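Local atomic coordinates of CaaX farnesyltransferase beta subunit Ram1 (Aspergillus fumigatus, PDB entry 4L9P), a protein that probably transfers a farnesyl group from farnesyl diphosphate to a cysteine near the C-terminus of target proteins, as the zinc-containing, peptide-binding subunit of an alpha-beta heterodimer. Residues B[220-224]-B[225-229]; B[229-232]-B[233-236]; B[257-260]-B[261-265]. All coordinates share one frame; numbering follows the deposited sequence.

All three contacts are local, and together they follow two successive helices of the alpha-alpha toroid. Contact 1 starts helix 224-234 with a side-chain cap, contact 2 ends the same helix with tightened turns and a water, and contact 3 covers the last turns of helix 251-263 up to its Schellman motif. Contacts 1 and 2 share Lys-229. Contact 3 is buried throughout and largely apolar, the two exposed lysines of contact 2 mark its outer side, and contact 1 combines a polar cap by partly exposed Asp-223 with a slight apolar touch of buried Ile-222 on Met-227. Met-227 and Leu-231 pack on Val-260, and Arg-224 NH2 probably bonds to Leu-264 O.

Contact 1 of 3, residues B[220-224]-B[225-229]; sequences KLIDR and KAMWK
Asp-223 OD1 caps Ala-226 N across the start of a helix, a bond of 3.0 Å that is nearly straight at 163°, with the amide arriving from above the carboxylate plane. The aspartate thus takes the N-cap position, just before the helix begins at Arg-224. Holding CG anti to the backbone N (chi1 -178°) swings the carboxylate beside the first turn, where Asp-223 CG also packs 3.4 Å from Ala-226 CB. The negative group at this end of the helix would be expected to interact favourably with the helix dipole.

The backbone takes over from there. Met-227 N donates to Asp-223 O at 2.9 Å, which means the aspartate serves the new helix with both its carbonyl and its side chain. The next bond runs from Trp-228 N to Arg-224 O at 3.0 Å.

Apolar packing across the junction is slight: Ile-222 CG2 meets Met-227 CE at 4.2 Å, the thioether chain being bent at both chi2 and chi3.

Around this helix start, Arg-224 sends its guanidinium group to Leu-264 O and Gln-515 O, while Trp-228 NE1 bonds to Ala-269 O. Ile-222 rests on Ile-210 of helix 200-213, and Arg-224 packs on Phe-512 of helix 502-513.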
loop_
_atom_site.group_PDB
_atom_site.type_symbol
_atom_site.label_atom_id
_atom_site.label_comp_id
_atom_site.label_asym_id
_atom_site.label_seq_id
_atom_site.Cartn_x
_atom_site.Cartn_y
_atom_site.Cartn_z
ATOM N N LYS B 220 -20.695 -6.893 -20.190
ATOM C CA LYS B 220 -22.093 -7.171 -19.852
ATOM C C LYS B 220 -22.260 -8.081 -18.637
ATOM O O LYS B 220 -23.324 -8.127 -18.051
ATOM C CB LYS B 220 -22.831 -7.778 -21.065
ATOM C CG LYS B 220 -23.237 -6.720 -22.068
ATOM C CD LYS B 220 -23.701 -7.343 -23.388
ATOM C CE LYS B 220 -24.683 -8.444 -23.266
ATOM N NZ LYS B 220 -25.076 -8.772 -24.706
ATOM N N LEU B 221 -21.220 -8.802 -18.234
ATOM C CA LEU B 221 -21.414 -9.750 -17.157
ATOM C C LEU B 221 -21.713 -9.026 -15.848
ATOM O O LEU B 221 -22.463 -9.509 -14.993
ATOM C CB LEU B 221 -20.227 -10.689 -17.088
ATOM C CG LEU B 221 -18.983 -10.365 -16.324
ATOM C CD1 LEU B 221 -19.246 -10.622 -14.813
ATOM C CD2 LEU B 221 -17.887 -11.270 -16.816
ATOM N N ILE B 222 -21.101 -7.867 -15.676
ATOM C CA ILE B 222 -21.251 -7.130 -14.424
ATOM C C ILE B 222 -22.667 -6.586 -14.222
ATOM O O ILE B 222 -23.187 -5.906 -15.092
ATOM C CB ILE B 222 -20.260 -5.958 -14.356
ATOM C CG1 ILE B 222 -18.812 -6.440 -14.597
ATOM C CG2 ILE B 222 -20.496 -5.182 -13.013
ATOM C CD1 ILE B 222 -17.790 -5.337 -15.068
ATOM N N ASP B 223 -23.281 -6.850 -13.052
ATOM C CA ASP B 223 -24.552 -6.223 -12.712
ATOM C C ASP B 223 -24.212 -4.864 -12.104
ATOM O O ASP B 223 -23.857 -4.759 -10.936
ATOM C CB ASP B 223 -25.373 -7.098 -11.738
ATOM C CG ASP B 223 -26.747 -6.495 -11.402
ATOM O OD1 ASP B 223 -26.962 -5.267 -11.549
ATOM O OD2 ASP B 223 -27.634 -7.271 -11.009
ATOM N N ARG B 224 -24.271 -3.827 -12.934
ATOM C CA ARG B 224 -23.823 -2.489 -12.483
ATOM C C ARG B 224 -24.679 -1.882 -11.423
ATOM O O ARG B 224 -24.136 -1.268 -10.482
ATOM C CB ARG B 224 -23.856 -1.435 -13.594
ATOM C CG ARG B 224 -22.809 -1.331 -14.567
ATOM C CD ARG B 224 -23.577 -0.524 -15.670
ATOM N NE ARG B 224 -23.188 0.824 -15.584
ATOM C CZ ARG B 224 -23.580 1.850 -16.300
ATOM N NH1 ARG B 224 -24.629 1.834 -17.160
ATOM N NH2 ARG B 224 -22.895 2.949 -16.062
ATOM N N LYS B 225 -26.007 -1.991 -11.549
ATOM C CA LYS B 225 -26.872 -1.450 -10.510
ATOM C C LYS B 225 -26.633 -2.148 -9.166
ATOM O O LYS B 225 -26.560 -1.493 -8.113
ATOM C CB LYS B 225 -28.362 -1.551 -10.905
ATOM C CG LYS B 225 -29.187 -0.948 -9.834
ATOM C CD LYS B 225 -30.585 -0.730 -10.273
ATOM C CE LYS B 225 -31.029 0.562 -9.761
ATOM N NZ LYS B 225 -32.363 0.788 -10.265
ATOM N N ALA B 226 -26.473 -3.482 -9.187
ATOM C CA ALA B 226 -26.287 -4.178 -7.930
ATOM C C ALA B 226 -24.892 -3.836 -7.373
ATOM O O ALA B 226 -24.720 -3.708 -6.152
ATOM C CB ALA B 226 -26.450 -5.672 -8.140
ATOM N N MET B 227 -23.900 -3.665 -8.248
ATOM C CA MET B 227 -22.588 -3.209 -7.763
ATOM C C MET B 227 -22.664 -1.863 -7.048
ATOM O O MET B 227 -22.010 -1.669 -5.998
ATOM C CB MET B 227 -21.615 -3.057 -8.949
ATOM C CG MET B 227 -20.192 -2.588 -8.563
ATOM S SD MET B 227 -19.221 -3.907 -7.744
ATOM C CE MET B 227 -18.817 -4.939 -9.141
ATOM N N TRP B 228 -23.408 -0.913 -7.621
ATOM C CA TRP B 228 -23.605 0.391 -6.997
ATOM C C TRP B 228 -24.313 0.290 -5.632
ATOM O O TRP B 228 -23.877 0.934 -4.655
ATOM C CB TRP B 228 -24.443 1.217 -7.967
ATOM C CG TRP B 228 -24.842 2.592 -7.526
ATOM C CD1 TRP B 228 -24.047 3.696 -7.346
ATOM C CD2 TRP B 228 -26.184 3.016 -7.317
ATOM N NE1 TRP B 228 -24.820 4.804 -7.014
ATOM C CE2 TRP B 228 -26.146 4.405 -6.987
ATOM C CE3 TRP B 228 -27.409 2.344 -7.364
ATOM C CZ2 TRP B 228 -27.335 5.175 -6.741
ATOM C CZ3 TRP B 228 -28.590 3.084 -7.116
ATOM C CH2 TRP B 228 -28.542 4.493 -6.818
ATOM N N LYS B 229 -25.365 -0.527 -5.548
ATOM C CA LYS B 229 -26.029 -0.678 -4.262
ATOM C C LYS B 229 -25.096 -1.272 -3.195
ATOM O O LYS B 229 -25.082 -0.808 -2.055
ATOM C CB LYS B 229 -27.285 -1.562 -4.406
ATOM C CG LYS B 229 -28.396 -0.840 -5.193
ATOM C CD LYS B 229 -29.629 -1.690 -5.283
ATOM C CE LYS B 229 -30.786 -0.885 -5.758
ATOM N NZ LYS B 229 -31.951 -1.768 -5.510
#

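Contact 2 of 3, residues B[229-232]-B[233-236]; sequences KWLG and KLKQ
Leu-234 lays its CD1 methyl over one face of the Trp-230 indole, four residues back along the helix. The methyl stands 3.6 Å above the ring plane, displaced toward the rim, and forms a CH-pi contact with the six-membered ring; its nearest ring atom is Trp-230 CZ2, 3.7 Å from Leu-234 CD1. Both first torsions serve this meeting. The indole has CG anti to the backbone N (chi1 165°), which carries the ring forward along the helix, while Leu-234 keeps CG beside its own N (chi1 -53°) and reaches back. CD1 of Leu-234 has a second neighbour in Leu-231 CD2 at 4.0 Å, so one methyl bridges the indole and the other leucine.

This is the C-terminal end of helix 224-234 in the alpha-alpha toroid, where Trp-230 and Leu-234 pack on Val-200 of helix 200-213 and Leu-231 on Ala-257 and Val-260 of helix 251-263. The bonding tightens here, 3-10-like, to partners three residues back. Lys-233 N binds Trp-230 O at 2.9 Å, with only a weak bond to Lys-229 O, and Leu-234 N binds Leu-231 O at 3.0 Å. Next comes a weak bond from Lys-235 N to Gly-232 O, and a water donates to both Gly-232 O and Lys-235 O, tying the last turn to the departing chain.

The lysines diverge. Lys-233 is extended beyond CG, its CG passing 3.4 Å from Lys-229 O on the exposed side. Lys-235 bends at chi2 (71°), and the NZ of this buried lysine bonds to the carbonyls of Gly-239, Phe-284 and Asp-286.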
loop_
_atom_site.group_PDB
_atom_site.type_symbol
_atom_site.label_atom_id
_atom_site.label_comp_id
_atom_site.label_asym_id
_atom_site.label_seq_id
_atom_site.Cartn_x
_atom_site.Cartn_y
_atom_site.Cartn_z
ATOM N N LYS B 229 -25.365 -0.527 -5.548
ATOM C CA LYS B 229 -26.029 -0.678 -4.262
ATOM C C LYS B 229 -25.096 -1.272 -3.195
ATOM O O LYS B 229 -25.082 -0.808 -2.055
ATOM C CB LYS B 229 -27.285 -1.562 -4.406
ATOM C CG LYS B 229 -28.396 -0.840 -5.193
ATOM C CD LYS B 229 -29.629 -1.690 -5.283
ATOM C CE LYS B 229 -30.786 -0.885 -5.758
ATOM N NZ LYS B 229 -31.951 -1.768 -5.510
ATOM N N TRP B 230 -24.318 -2.288 -3.586
ATOM C CA TRP B 230 -23.440 -2.955 -2.643
ATOM C C TRP B 230 -22.321 -1.994 -2.245
ATOM O O TRP B 230 -22.024 -1.847 -1.040
ATOM C CB TRP B 230 -22.890 -4.263 -3.243
ATOM C CG TRP B 230 -21.718 -4.769 -2.460
ATOM C CD1 TRP B 230 -21.728 -5.308 -1.178
ATOM C CD2 TRP B 230 -20.333 -4.764 -2.881
ATOM N NE1 TRP B 230 -20.439 -5.567 -0.791
ATOM C CE2 TRP B 230 -19.571 -5.290 -1.812
ATOM C CE3 TRP B 230 -19.696 -4.407 -4.083
ATOM C CZ2 TRP B 230 -18.191 -5.431 -1.878
ATOM C CZ3 TRP B 230 -18.353 -4.524 -4.185
ATOM C CH2 TRP B 230 -17.599 -5.072 -3.080
ATOM N N LEU B 231 -21.671 -1.334 -3.211
ATOM C CA LEU B 231 -20.580 -0.405 -2.819
ATOM C C LEU B 231 -21.117 0.687 -1.896
ATOM O O LEU B 231 -20.434 1.155 -0.999
ATOM C CB LEU B 231 -19.964 0.255 -4.046
ATOM C CG LEU B 231 -19.045 -0.638 -4.859
ATOM C CD1 LEU B 231 -18.669 0.119 -6.150
ATOM C CD2 LEU B 231 -17.810 -1.037 -4.061
ATOM N N GLY B 232 -22.361 1.126 -2.122
ATOM C CA GLY B 232 -22.933 2.138 -1.239
ATOM C C GLY B 232 -23.037 1.683 0.226
ATOM O O GLY B 232 -22.993 2.513 1.134
ATOM N N LYS B 233 -23.183 0.366 0.436
ATOM C CA LYS B 233 -23.192 -0.176 1.790
ATOM C C LYS B 233 -21.863 -0.061 2.525
ATOM O O LYS B 233 -21.803 -0.151 3.762
ATOM C CB LYS B 233 -23.675 -1.633 1.808
ATOM C CG LYS B 233 -25.074 -1.772 1.252
ATOM C CD LYS B 233 -25.451 -3.242 1.191
ATOM C CE LYS B 233 -26.896 -3.361 0.660
ATOM N NZ LYS B 233 -27.316 -4.775 0.595
ATOM N N LEU B 234 -20.798 0.061 1.754
ATOM C CA LEU B 234 -19.449 0.127 2.330
ATOM C C LEU B 234 -19.061 1.520 2.783
ATOM O O LEU B 234 -18.087 1.680 3.520
ATOM C CB LEU B 234 -18.444 -0.391 1.331
ATOM C CG LEU B 234 -18.749 -1.795 0.766
ATOM C CD1 LEU B 234 -17.648 -2.224 -0.194
ATOM C CD2 LEU B 234 -18.925 -2.947 1.802
ATOM N N LYS B 235 -19.784 2.553 2.309
ATOM C CA LYS B 235 -19.422 3.915 2.654
ATOM C C LYS B 235 -19.642 4.133 4.132
ATOM O O LYS B 235 -20.735 3.843 4.644
ATOM C CB LYS B 235 -20.312 4.891 1.823
ATOM C CG LYS B 235 -20.014 6.346 2.075
ATOM C CD LYS B 235 -18.671 6.808 1.488
ATOM C CE LYS B 235 -18.531 8.346 1.692
ATOM N NZ LYS B 235 -17.287 8.876 1.112
ATOM N N GLN B 236 -18.642 4.677 4.814
ATOM C CA GLN B 236 -18.693 4.873 6.258
ATOM C C GLN B 236 -18.908 6.331 6.641
ATOM O O GLN B 236 -18.605 7.232 5.862
ATOM C CB GLN B 236 -17.372 4.426 6.883
ATOM C CG GLN B 236 -17.085 2.932 6.648
ATOM C CD GLN B 236 -18.266 2.047 7.130
ATOM O OE1 GLN B 236 -18.897 1.254 6.333
ATOM N NE2 GLN B 236 -18.575 2.173 8.385
HETATM O O HOH W 1 -23.371 3.511 3.677
#

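Contact 3 of 3, residues B[257-260]-B[261-265]; sequences AMVV and HALLD
Four consecutive backbone bonds join 257-260 to 261-265 as regular alpha-helix: His-261 N to Ala-257 O, Ala-262 N to Met-258 O, Leu-263 N to Val-259 O and Leu-264 N to Val-260 O. The first three are 2.9 Å long, and the third is nearly straight at 169°; the last stretches to 3.1 Å. Then the helix stops. Asp-265 turns to positive phi (46°), the mark of a Schellman motif with two bonds back into the last turn; Asp-265 N also bonds to Ala-262 O.

Two valine-leucine pairs run along the helix side by side, pointing the same way. Val-259 CG1 meets Leu-263 CD1 at 3.8 Å, and Val-260 CG1 touches Leu-264 CD1 at the same distance. In each valine CG1 lies anti to the backbone N, which tips that methyl forward toward the leucine one turn on.

Met-258, bent at chi2 and chi3, lies alongside His-261 and points the same way. Its CE methyl makes an off-centre CH-pi contact, 4.3 Å from the centroid of the His-261 ring, and Met-258 SD adds an oblique sulfur-aromatic approach at 5.0 Å from that centroid. A bond from His-261 NE2 to Pro-267 O helps fix the turn of the ring.

These buried last turns pack against three helices: Val-259 and Leu-263 on helix 200-213, Leu-263 and Leu-264 on helix 502-513, and Ala-257 and Val-260 on Leu-231 of helix 224-234.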
loop_
_atom_site.group_PDB
_atom_site.type_symbol
_atom_site.label_atom_id
_atom_site.label_comp_id
_atom_site.label_asym_id
_atom_site.label_seq_id
_atom_site.Cartn_x
_atom_site.Cartn_y
_atom_site.Cartn_z
ATOM N N ALA B 257 -12.746 0.645 -4.171
ATOM C CA ALA B 257 -14.129 1.003 -4.443
ATOM C C ALA B 257 -14.199 2.091 -5.502
ATOM O O ALA B 257 -15.064 2.048 -6.408
ATOM C CB ALA B 257 -14.812 1.486 -3.151
ATOM N N MET B 258 -13.341 3.106 -5.381
ATOM C CA MET B 258 -13.440 4.218 -6.335
ATOM C C MET B 258 -12.941 3.887 -7.726
ATOM O O MET B 258 -13.466 4.439 -8.700
ATOM C CB MET B 258 -12.761 5.457 -5.785
ATOM C CG MET B 258 -13.530 6.022 -4.576
ATOM S SD MET B 258 -15.373 6.300 -4.827
ATOM C CE MET B 258 -15.400 7.286 -6.295
ATOM N N VAL B 259 -11.997 2.974 -7.847
ATOM C CA VAL B 259 -11.606 2.511 -9.191
ATOM C C VAL B 259 -12.746 1.745 -9.811
ATOM O O VAL B 259 -13.037 1.949 -11.008
ATOM C CB VAL B 259 -10.354 1.624 -9.099
ATOM C CG1 VAL B 259 -10.197 0.796 -10.384
ATOM C CG2 VAL B 259 -9.130 2.510 -8.875
ATOM N N VAL B 260 -13.394 0.829 -9.076
ATOM C CA VAL B 260 -14.572 0.134 -9.644
ATOM C C VAL B 260 -15.663 1.141 -10.038
ATOM O O VAL B 260 -16.252 1.050 -11.130
ATOM C CB VAL B 260 -15.125 -0.853 -8.655
ATOM C CG1 VAL B 260 -16.501 -1.446 -9.081
ATOM C CG2 VAL B 260 -14.083 -2.010 -8.461
ATOM N N HIS B 261 -15.894 2.107 -9.145
ATOM C CA HIS B 261 -16.934 3.119 -9.404
ATOM C C HIS B 261 -16.623 3.869 -10.695
ATOM O O HIS B 261 -17.525 4.082 -11.536
ATOM C CB HIS B 261 -16.961 4.037 -8.186
ATOM C CG HIS B 261 -18.078 5.031 -8.193
ATOM N ND1 HIS B 261 -18.116 6.115 -9.053
ATOM C CD2 HIS B 261 -19.232 5.061 -7.469
ATOM C CE1 HIS B 261 -19.248 6.789 -8.830
ATOM N NE2 HIS B 261 -19.942 6.166 -7.877
ATOM N N ALA B 262 -15.378 4.313 -10.854
ATOM C CA ALA B 262 -14.990 5.099 -12.026
ATOM C C ALA B 262 -15.034 4.273 -13.306
ATOM O O ALA B 262 -15.577 4.718 -14.326
ATOM C CB ALA B 262 -13.564 5.645 -11.869
ATOM N N LEU B 263 -14.448 3.068 -13.290
ATOM C CA LEU B 263 -14.383 2.338 -14.556
ATOM C C LEU B 263 -15.779 1.861 -15.034
ATOM O O LEU B 263 -15.958 1.656 -16.224
ATOM C CB LEU B 263 -13.446 1.122 -14.444
ATOM C CG LEU B 263 -11.995 1.538 -14.303
ATOM C CD1 LEU B 263 -11.126 0.245 -14.048
ATOM C CD2 LEU B 263 -11.466 2.238 -15.553
ATOM N N LEU B 264 -16.740 1.655 -14.125
ATOM C CA LEU B 264 -18.095 1.221 -14.477
ATOM C C LEU B 264 -19.052 2.432 -14.638
ATOM O O LEU B 264 -20.248 2.236 -14.863
ATOM C CB LEU B 264 -18.643 0.282 -13.400
ATOM C CG LEU B 264 -17.824 -1.024 -13.217
ATOM C CD1 LEU B 264 -18.594 -1.851 -12.174
ATOM C CD2 LEU B 264 -17.500 -1.810 -14.486
ATOM N N ASP B 265 -18.527 3.657 -14.541
ATOM C CA ASP B 265 -19.312 4.902 -14.595
ATOM C C ASP B 265 -20.563 4.774 -13.690
ATOM O O ASP B 265 -21.708 4.994 -14.133
ATOM C CB ASP B 265 -19.725 5.219 -16.035
ATOM C CG ASP B 265 -20.404 6.592 -16.152
ATOM O OD1 ASP B 265 -19.998 7.487 -15.347
ATOM O OD2 ASP B 265 -21.374 6.756 -16.981
#